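Local coordinates for peroxisomal catalase (PDB 2XQ1), which probably breaks down hydrogen peroxide from peroxisomal oxidases into water and oxygen, using heme as its cofactor in a homotetramer, at residues K372-P384 with L391-I405. Residues are numbered along the deposited sequence; the frame is centred on the assembly and turned at random.
Sequences KSGSFNPINRDGP and LGGTPNYANAYNCPI
Arg381 reaches across to the backbone carbonyl of Thr394 and grips that one oxygen end-on: NH1 lies 2.7 Å and NH2 3.0 Å from Thr394 O, which sits in the guanidinium plane. Arg381 NH1 also bonds to Pro378 O in its own segment at 3.2 Å, nearly straight at 168°, and NH2 bonds to Asn390 O. Arginine suits the place because its flat end, with several N-H groups, can serve carbonyls of both 372-384 and 391-405, which lack regular backbone pairing. Bends at chi2 and chi3 (-70° and -81°) turn the guanidinium back so that NH1 meets both oxygens, while Leu391 CB lies over one face, toward its rim. The same Pro378 O meets Asn396 CA in a CA-H...O contact (3.3 Å). Also buried, Ile379 CD1 lies against Tyr397 CA and Ala398 N, and Pro378 CA against Leu391 CD1; rigid Pro378 fits the type I turn Asn377-Asn380.

Packing is looser around partly exposed Phe376, Thr394 and Ile405. The Phe376 ring edge meets Thr394 CG2 at 4.1 Å and Ile405 CG1 at 4.0 Å, and Ile405 is poorly ordered.

The contact lies away from the heme, in the long irregular wrapping segment of the catalase fold between helix 341-357 and strand 422-424. Phe9 of a second subunit packs on Pro378 and Ile379, while His155 and His158, from helix 153-160 of a third, bond to Ala398 N and Asn396 O.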
ATOM      1  N   LYS O 372     -23.739  13.848  -9.428  1.00 39.95           N
ATOM      2  CA  LYS O 372     -24.710  14.908  -9.741  1.00 41.08           C
ATOM      3  C   LYS O 372     -24.137  16.339  -9.692  1.00 40.96           C
ATOM      4  O   LYS O 372     -24.393  17.125 -10.593  1.00 41.73           O
ATOM      5  CB  LYS O 372     -26.008  14.781  -8.930  1.00 41.48           C
ATOM      6  CG  LYS O 372     -27.136  15.728  -9.385  1.00 44.05           C
ATOM      7  CD  LYS O 372     -28.068  15.093 -10.459  1.00 48.35           C
ATOM      8  CE  LYS O 372     -29.050  16.129 -11.047  1.00 49.28           C
ATOM      9  N   SER O 373     -23.383  16.684  -8.652  1.00 40.64           N
ATOM     10  CA  SER O 373     -22.570  17.930  -8.651  1.00 40.42           C
ATOM     11  C   SER O 373     -21.159  17.553  -9.049  1.00 40.37           C
ATOM     12  O   SER O 373     -20.724  16.428  -8.803  1.00 41.78           O
ATOM     13  CB  SER O 373     -22.477  18.511  -7.250  1.00 40.22           C
ATOM     14  OG  SER O 373     -21.669  17.681  -6.415  1.00 38.78           O
ATOM     15  N   GLY O 374     -20.382  18.452  -9.607  1.00 39.42           N
ATOM     16  CA  GLY O 374     -19.019  18.008  -9.886  1.00 38.34           C
ATOM     17  C   GLY O 374     -18.243  18.103  -8.592  1.00 37.47           C
ATOM     18  O   GLY O 374     -18.803  18.072  -7.491  1.00 37.56           O
ATOM     19  N   SER O 375     -16.943  18.224  -8.717  1.00 36.48           N
ATOM     20  CA  SER O 375     -16.200  18.763  -7.629  1.00 35.61           C
ATOM     21  C   SER O 375     -15.099  19.602  -8.241  1.00 35.03           C
ATOM     22  O   SER O 375     -14.707  19.412  -9.382  1.00 34.24           O
ATOM     23  CB  SER O 375     -15.660  17.647  -6.720  1.00 35.85           C
ATOM     24  OG  SER O 375     -14.967  16.658  -7.467  1.00 36.30           O
ATOM     25  N   PHE O 376     -14.652  20.571  -7.472  1.00 34.80           N
ATOM     26  CA  PHE O 376     -13.549  21.406  -7.864  1.00 34.43           C
ATOM     27  C   PHE O 376     -12.788  21.692  -6.577  1.00 34.28           C
ATOM     28  O   PHE O 376     -13.165  22.569  -5.770  1.00 34.64           O
ATOM     29  CB  PHE O 376     -14.060  22.686  -8.506  1.00 34.27           C
ATOM     30  CG  PHE O 376     -12.984  23.560  -9.009  1.00 34.36           C
ATOM     31  CD1 PHE O 376     -12.270  23.195 -10.145  1.00 34.82           C
ATOM     32  CD2 PHE O 376     -12.673  24.754  -8.366  1.00 33.64           C
ATOM     33  CE1 PHE O 376     -11.235  24.020 -10.630  1.00 35.17           C
ATOM     34  CE2 PHE O 376     -11.660  25.592  -8.852  1.00 33.71           C
ATOM     35  CZ  PHE O 376     -10.937  25.230  -9.976  1.00 33.70           C
ATOM     36  N   ASN O 377     -11.750  20.906  -6.348  1.00 33.59           N
ATOM     37  CA  ASN O 377     -10.978  21.075  -5.141  1.00 33.06           C
ATOM     38  C   ASN O 377      -9.536  21.210  -5.497  1.00 32.47           C
ATOM     39  O   ASN O 377      -8.802  20.261  -5.318  1.00 33.25           O
ATOM     40  CB  ASN O 377     -11.170  19.878  -4.203  1.00 32.91           C
ATOM     41  CG  ASN O 377     -10.676  20.167  -2.819  1.00 33.87           C
ATOM     42  OD1 ASN O 377     -10.120  21.236  -2.572  1.00 36.89           O
ATOM     43  ND2 ASN O 377     -10.859  19.225  -1.898  1.00 35.87           N
ATOM     44  N   PRO O 378      -9.113  22.379  -6.013  1.00 32.09           N
ATOM     45  CA  PRO O 378      -7.725  22.556  -6.507  1.00 31.41           C
ATOM     46  C   PRO O 378      -6.608  22.352  -5.461  1.00 30.65           C
ATOM     47  O   PRO O 378      -5.463  22.200  -5.851  1.00 30.68           O
ATOM     48  CB  PRO O 378      -7.707  23.986  -7.042  1.00 31.32           C
ATOM     49  CG  PRO O 378      -8.868  24.667  -6.385  1.00 32.25           C
ATOM     50  CD  PRO O 378      -9.912  23.607  -6.157  1.00 32.15           C
ATOM     51  N   ILE O 379      -6.941  22.311  -4.169  1.00 29.81           N
ATOM     52  CA  ILE O 379      -5.930  22.075  -3.127  1.00 29.52           C
ATOM     53  C   ILE O 379      -5.568  20.618  -2.982  1.00 28.76           C
ATOM     54  O   ILE O 379      -4.459  20.290  -2.561  1.00 28.53           O
ATOM     55  CB  ILE O 379      -6.340  22.615  -1.731  1.00 30.04           C
ATOM     56  CG1 ILE O 379      -7.181  23.891  -1.888  1.00 32.69           C
ATOM     57  CG2 ILE O 379      -5.067  22.942  -0.882  1.00 28.63           C
ATOM     58  CD1 ILE O 379      -6.502  25.044  -2.796  1.00 36.50           C
ATOM     59  N   ASN O 380      -6.501  19.738  -3.321  1.00 27.80           N
ATOM     60  CA  ASN O 380      -6.246  18.317  -3.208  1.00 27.29           C
ATOM     61  C   ASN O 380      -5.728  17.756  -4.515  1.00 27.25           C
ATOM     62  O   ASN O 380      -6.504  17.573  -5.463  1.00 27.60           O
ATOM     63  CB  ASN O 380      -7.495  17.593  -2.728  1.00 26.62           C
ATOM     64  CG  ASN O 380      -7.810  17.918  -1.296  1.00 28.47           C
ATOM     65  OD1 ASN O 380      -7.049  18.653  -0.638  1.00 30.59           O
ATOM     66  ND2 ASN O 380      -8.924  17.386  -0.784  1.00 29.83           N
ATOM     67  N   ARG O 381      -4.417  17.495  -4.576  1.00 26.76           N
ATOM     68  CA  ARG O 381      -3.804  16.976  -5.810  1.00 26.52           C
ATOM     69  C   ARG O 381      -2.882  15.777  -5.597  1.00 26.51           C
ATOM     70  O   ARG O 381      -2.445  15.474  -4.477  1.00 26.44           O
ATOM     71  CB  ARG O 381      -3.015  18.077  -6.535  1.00 26.42           C
ATOM     72  CG  ARG O 381      -3.704  19.426  -6.585  1.00 26.87           C
ATOM     73  CD  ARG O 381      -4.922  19.408  -7.511  1.00 26.81           C
ATOM     74  NE  ARG O 381      -4.555  19.560  -8.922  1.00 27.05           N
ATOM     75  CZ  ARG O 381      -4.328  20.733  -9.520  1.00 27.37           C
ATOM     76  NH1 ARG O 381      -4.425  21.881  -8.833  1.00 28.13           N
ATOM     77  NH2 ARG O 381      -3.995  20.765 -10.801  1.00 26.25           N
ATOM     78  N   ASP O 382      -2.564  15.114  -6.704  1.00 26.52           N
ATOM     79  CA  ASP O 382      -1.611  14.004  -6.707  1.00 26.30           C
ATOM     80  C   ASP O 382      -2.129  12.827  -5.848  1.00 25.93           C
ATOM     81  O   ASP O 382      -3.353  12.586  -5.785  1.00 25.49           O
ATOM     82  CB  ASP O 382      -0.200  14.482  -6.276  1.00 26.74           C
ATOM     83  CG  ASP O 382       0.366  15.626  -7.158  1.00 26.50           C
ATOM     84  OD1 ASP O 382      -0.322  16.124  -8.076  1.00 26.86           O
ATOM     85  OD2 ASP O 382       1.521  16.043  -6.912  1.00 26.61           O
ATOM     86  N   GLY O 383      -1.211  12.103  -5.200  1.00 25.63           N
ATOM     87  CA  GLY O 383      -1.568  10.905  -4.425  1.00 25.50           C
ATOM     88  C   GLY O 383      -1.622   9.701  -5.349  1.00 25.93           C
ATOM     89  O   GLY O 383      -1.819   9.848  -6.562  1.00 26.92           O
ATOM     90  N   PRO O 384      -1.455   8.489  -4.809  1.00 25.81           N
ATOM     91  CA  PRO O 384      -1.483   7.249  -5.640  1.00 25.55           C
ATOM     92  C   PRO O 384      -2.712   7.134  -6.532  1.00 25.54           C
ATOM     93  O   PRO O 384      -3.801   7.597  -6.173  1.00 25.28           O
ATOM     94  CB  PRO O 384      -1.578   6.116  -4.606  1.00 25.24           C
ATOM     95  CG  PRO O 384      -1.129   6.706  -3.314  1.00 25.78           C
ATOM     96  CD  PRO O 384      -1.421   8.207  -3.361  1.00 25.72           C
ATOM     97  N   LEU O 391      -6.850  17.798 -12.451  1.00 29.38           N
ATOM     98  CA  LEU O 391      -7.198  19.184 -12.766  1.00 29.23           C
ATOM     99  C   LEU O 391      -6.159  19.812 -13.697  1.00 29.70           C
ATOM    100  O   LEU O 391      -5.979  21.024 -13.696  1.00 30.41           O
ATOM    101  CB  LEU O 391      -7.353  20.010 -11.473  1.00 28.26           C
ATOM    102  CG  LEU O 391      -8.646  19.712 -10.749  1.00 28.63           C
ATOM    103  CD1 LEU O 391      -8.693  20.380  -9.413  1.00 29.37           C
ATOM    104  CD2 LEU O 391      -9.848  20.134 -11.593  1.00 30.20           C
ATOM    105  N   GLY O 392      -5.450  19.011 -14.478  1.00 29.59           N
ATOM    106  CA  GLY O 392      -4.514  19.599 -15.428  1.00 30.33           C
ATOM    107  C   GLY O 392      -3.732  20.697 -14.734  1.00 31.19           C
ATOM    108  O   GLY O 392      -3.296  20.505 -13.595  1.00 31.50           O
ATOM    109  N   GLY O 393      -3.589  21.857 -15.394  1.00 31.87           N
ATOM    110  CA  GLY O 393      -2.735  22.965 -14.903  1.00 32.06           C
ATOM    111  C   GLY O 393      -3.384  24.018 -13.994  1.00 32.53           C
ATOM    112  O   GLY O 393      -2.809  25.100 -13.772  1.00 32.75           O
ATOM    113  N   THR O 394      -4.575  23.730 -13.470  1.00 32.62           N
ATOM    114  CA  THR O 394      -5.214  24.626 -12.491  1.00 33.42           C
ATOM    115  C   THR O 394      -4.296  24.780 -11.278  1.00 33.43           C
ATOM    116  O   THR O 394      -3.880  23.791 -10.675  1.00 33.47           O
ATOM    117  CB  THR O 394      -6.573  24.074 -12.043  1.00 33.21           C
ATOM    118  OG1 THR O 394      -6.805  22.864 -12.764  1.00 35.65           O
ATOM    119  CG2 THR O 394      -7.675  24.969 -12.445  1.00 33.62           C
ATOM    120  N   PRO O 395      -3.929  26.024 -10.954  1.00 33.64           N
ATOM    121  CA  PRO O 395      -3.121  26.354  -9.776  1.00 33.71           C
ATOM    122  C   PRO O 395      -3.632  25.634  -8.521  1.00 33.99           C
ATOM    123  O   PRO O 395      -4.850  25.495  -8.356  1.00 34.46           O
ATOM    124  CB  PRO O 395      -3.352  27.847  -9.634  1.00 33.74           C
ATOM    125  CG  PRO O 395      -3.565  28.309 -11.033  1.00 33.75           C
ATOM    126  CD  PRO O 395      -4.252  27.210 -11.768  1.00 33.62           C
ATOM    127  N   ASN O 396      -2.731  25.187  -7.643  1.00 33.88           N
ATOM    128  CA  ASN O 396      -3.135  24.384  -6.482  1.00 33.52           C
ATOM    129  C   ASN O 396      -3.172  25.120  -5.172  1.00 34.15           C
ATOM    130  O   ASN O 396      -2.900  24.514  -4.139  1.00 34.01           O
ATOM    131  CB  ASN O 396      -2.211  23.201  -6.316  1.00 33.34           C
ATOM    132  CG  ASN O 396      -0.745  23.581  -6.482  1.00 33.80           C
ATOM    133  OD1 ASN O 396      -0.396  24.768  -6.466  1.00 34.70           O
ATOM    134  ND2 ASN O 396       0.117  22.577  -6.678  1.00 32.14           N
ATOM    135  N   TYR O 397      -3.490  26.418  -5.221  1.00 35.26           N
ATOM    136  CA  TYR O 397      -3.689  27.247  -4.040  1.00 36.70           C
ATOM    137  C   TYR O 397      -4.849  28.226  -4.262  1.00 37.86           C
ATOM    138  O   TYR O 397      -5.124  28.625  -5.385  1.00 38.65           O
ATOM    139  CB  TYR O 397      -2.382  27.960  -3.639  1.00 36.35           C
ATOM    140  CG  TYR O 397      -1.901  28.941  -4.653  1.00 37.13           C
ATOM    141  CD1 TYR O 397      -1.405  28.506  -5.886  1.00 37.61           C
ATOM    142  CD2 TYR O 397      -1.951  30.308  -4.400  1.00 37.73           C
ATOM    143  CE1 TYR O 397      -0.978  29.398  -6.840  1.00 37.43           C
ATOM    144  CE2 TYR O 397      -1.517  31.207  -5.352  1.00 38.34           C
ATOM    145  CZ  TYR O 397      -1.038  30.740  -6.570  1.00 37.89           C
ATOM    146  OH  TYR O 397      -0.611  31.616  -7.522  1.00 38.72           O
ATOM    147  N   ALA O 398      -5.538  28.596  -3.189  1.00 39.34           N
ATOM    148  CA  ALA O 398      -6.676  29.510  -3.265  1.00 40.71           C
ATOM    149  C   ALA O 398      -6.264  30.957  -3.518  1.00 41.65           C
ATOM    150  O   ALA O 398      -5.272  31.429  -2.956  1.00 41.78           O
ATOM    151  CB  ALA O 398      -7.515  29.407  -1.983  1.00 40.47           C
ATOM    152  N   ASN O 399      -7.063  31.643  -4.339  1.00 43.11           N
ATOM    153  CA  ASN O 399      -6.843  33.036  -4.714  1.00 44.92           C
ATOM    154  C   ASN O 399      -5.552  33.199  -5.486  1.00 45.78           C
ATOM    155  O   ASN O 399      -4.804  34.164  -5.268  1.00 46.08           O
ATOM    156  CB  ASN O 399      -6.844  33.971  -3.497  1.00 45.49           C
ATOM    157  CG  ASN O 399      -7.952  33.642  -2.488  1.00 46.62           C
ATOM    158  OD1 ASN O 399      -9.053  33.211  -2.861  1.00 44.46           O
ATOM    159  ND2 ASN O 399      -7.658  33.875  -1.189  1.00 48.66           N
ATOM    160  N   ALA O 400      -5.282  32.231  -6.363  1.00 47.19           N
ATOM    161  CA  ALA O 400      -4.184  32.313  -7.319  1.00 48.70           C
ATOM    162  C   ALA O 400      -4.532  33.417  -8.287  1.00 50.61           C
ATOM    163  O   ALA O 400      -5.707  33.609  -8.603  1.00 50.85           O
ATOM    164  CB  ALA O 400      -4.030  31.048  -8.029  1.00 48.00           C
ATOM    165  N   TYR O 401      -3.529  34.172  -8.736  1.00 53.20           N
ATOM    166  CA  TYR O 401      -3.801  35.426  -9.467  1.00 55.30           C
ATOM    167  C   TYR O 401      -4.425  35.122 -10.810  1.00 56.23           C
ATOM    168  O   TYR O 401      -5.170  35.923 -11.343  1.00 56.63           O
ATOM    169  CB  TYR O 401      -2.534  36.282  -9.630  1.00 55.32           C
ATOM    170  CG  TYR O 401      -1.480  35.658 -10.508  1.00 55.33           C
ATOM    171  CD1 TYR O 401      -0.552  34.754  -9.995  1.00 54.22           C
ATOM    172  CD2 TYR O 401      -1.414  35.965 -11.860  1.00 57.05           C
ATOM    173  CE1 TYR O 401       0.413  34.178 -10.815  1.00 53.89           C
ATOM    174  CE2 TYR O 401      -0.453  35.388 -12.683  1.00 55.91           C
ATOM    175  CZ  TYR O 401       0.447  34.503 -12.152  1.00 54.36           C
ATOM    176  OH  TYR O 401       1.369  33.927 -12.962  1.00 53.26           O
ATOM    177  N   ASN O 402      -4.122  33.937 -11.317  1.00 57.32           N
ATOM    178  CA  ASN O 402      -4.527  33.524 -12.640  1.00 58.58           C
ATOM    179  C   ASN O 402      -5.549  32.391 -12.664  1.00 59.62           C
ATOM    180  O   ASN O 402      -5.569  31.593 -13.598  1.00 59.88           O
ATOM    181  CB  ASN O 402      -3.301  33.143 -13.465  1.00 58.50           C
ATOM    182  CG  ASN O 402      -2.485  32.036 -12.842  1.00 57.84           C
ATOM    183  OD1 ASN O 402      -2.318  31.957 -11.628  1.00 57.19           O
ATOM    184  ND2 ASN O 402      -1.963  31.172 -13.678  1.00 56.46           N
ATOM    185  N   CYS O 403      -6.390  32.327 -11.632  1.00 60.36           N
ATOM    186  CA  CYS O 403      -7.463  31.347 -11.557  1.00 60.97           C
ATOM    187  C   CYS O 403      -8.596  31.899 -10.708  1.00 62.79           C
ATOM    188  O   CYS O 403      -8.586  31.779  -9.481  1.00 62.88           O
ATOM    189  CB  CYS O 403      -6.960  30.028 -10.978  1.00 60.73           C
ATOM    190  SG  CYS O 403      -7.906  28.623 -11.503  1.00 56.14           S
ATOM    191  N   PRO O 404      -9.584  32.510 -11.365  1.00 64.71           N
ATOM    192  CA  PRO O 404     -10.741  33.077 -10.700  1.00 65.81           C
ATOM    193  C   PRO O 404     -11.678  31.981 -10.194  1.00 66.21           C
ATOM    194  O   PRO O 404     -11.990  31.051 -10.934  1.00 66.39           O
ATOM    195  CB  PRO O 404     -11.413  33.891 -11.814  1.00 66.48           C
ATOM    196  CG  PRO O 404     -10.434  33.902 -12.964  1.00 66.45           C
ATOM    197  CD  PRO O 404      -9.660  32.667 -12.824  1.00 65.33           C
ATOM    198  N   ILE O 405     -12.128  32.103  -8.948  1.00 66.28           N
ATOM    199  CA  ILE O 405     -12.901  31.054  -8.302  1.00 66.50           C
ATOM    200  C   ILE O 405     -14.164  31.636  -7.633  1.00 66.65           C
ATOM    201  O   ILE O 405     -14.184  32.797  -7.248  1.00 66.38           O
ATOM    202  CB  ILE O 405     -11.977  30.271  -7.307  1.00 66.45           C
ATOM    203  CG1 ILE O 405     -10.955  29.432  -8.074  1.00 66.68           C
ATOM    204  CG2 ILE O 405     -12.747  29.334  -6.397  1.00 66.88           C
ATOM    205  CD1 ILE O 405      -9.760  28.996  -7.221  1.00 68.67           C
TER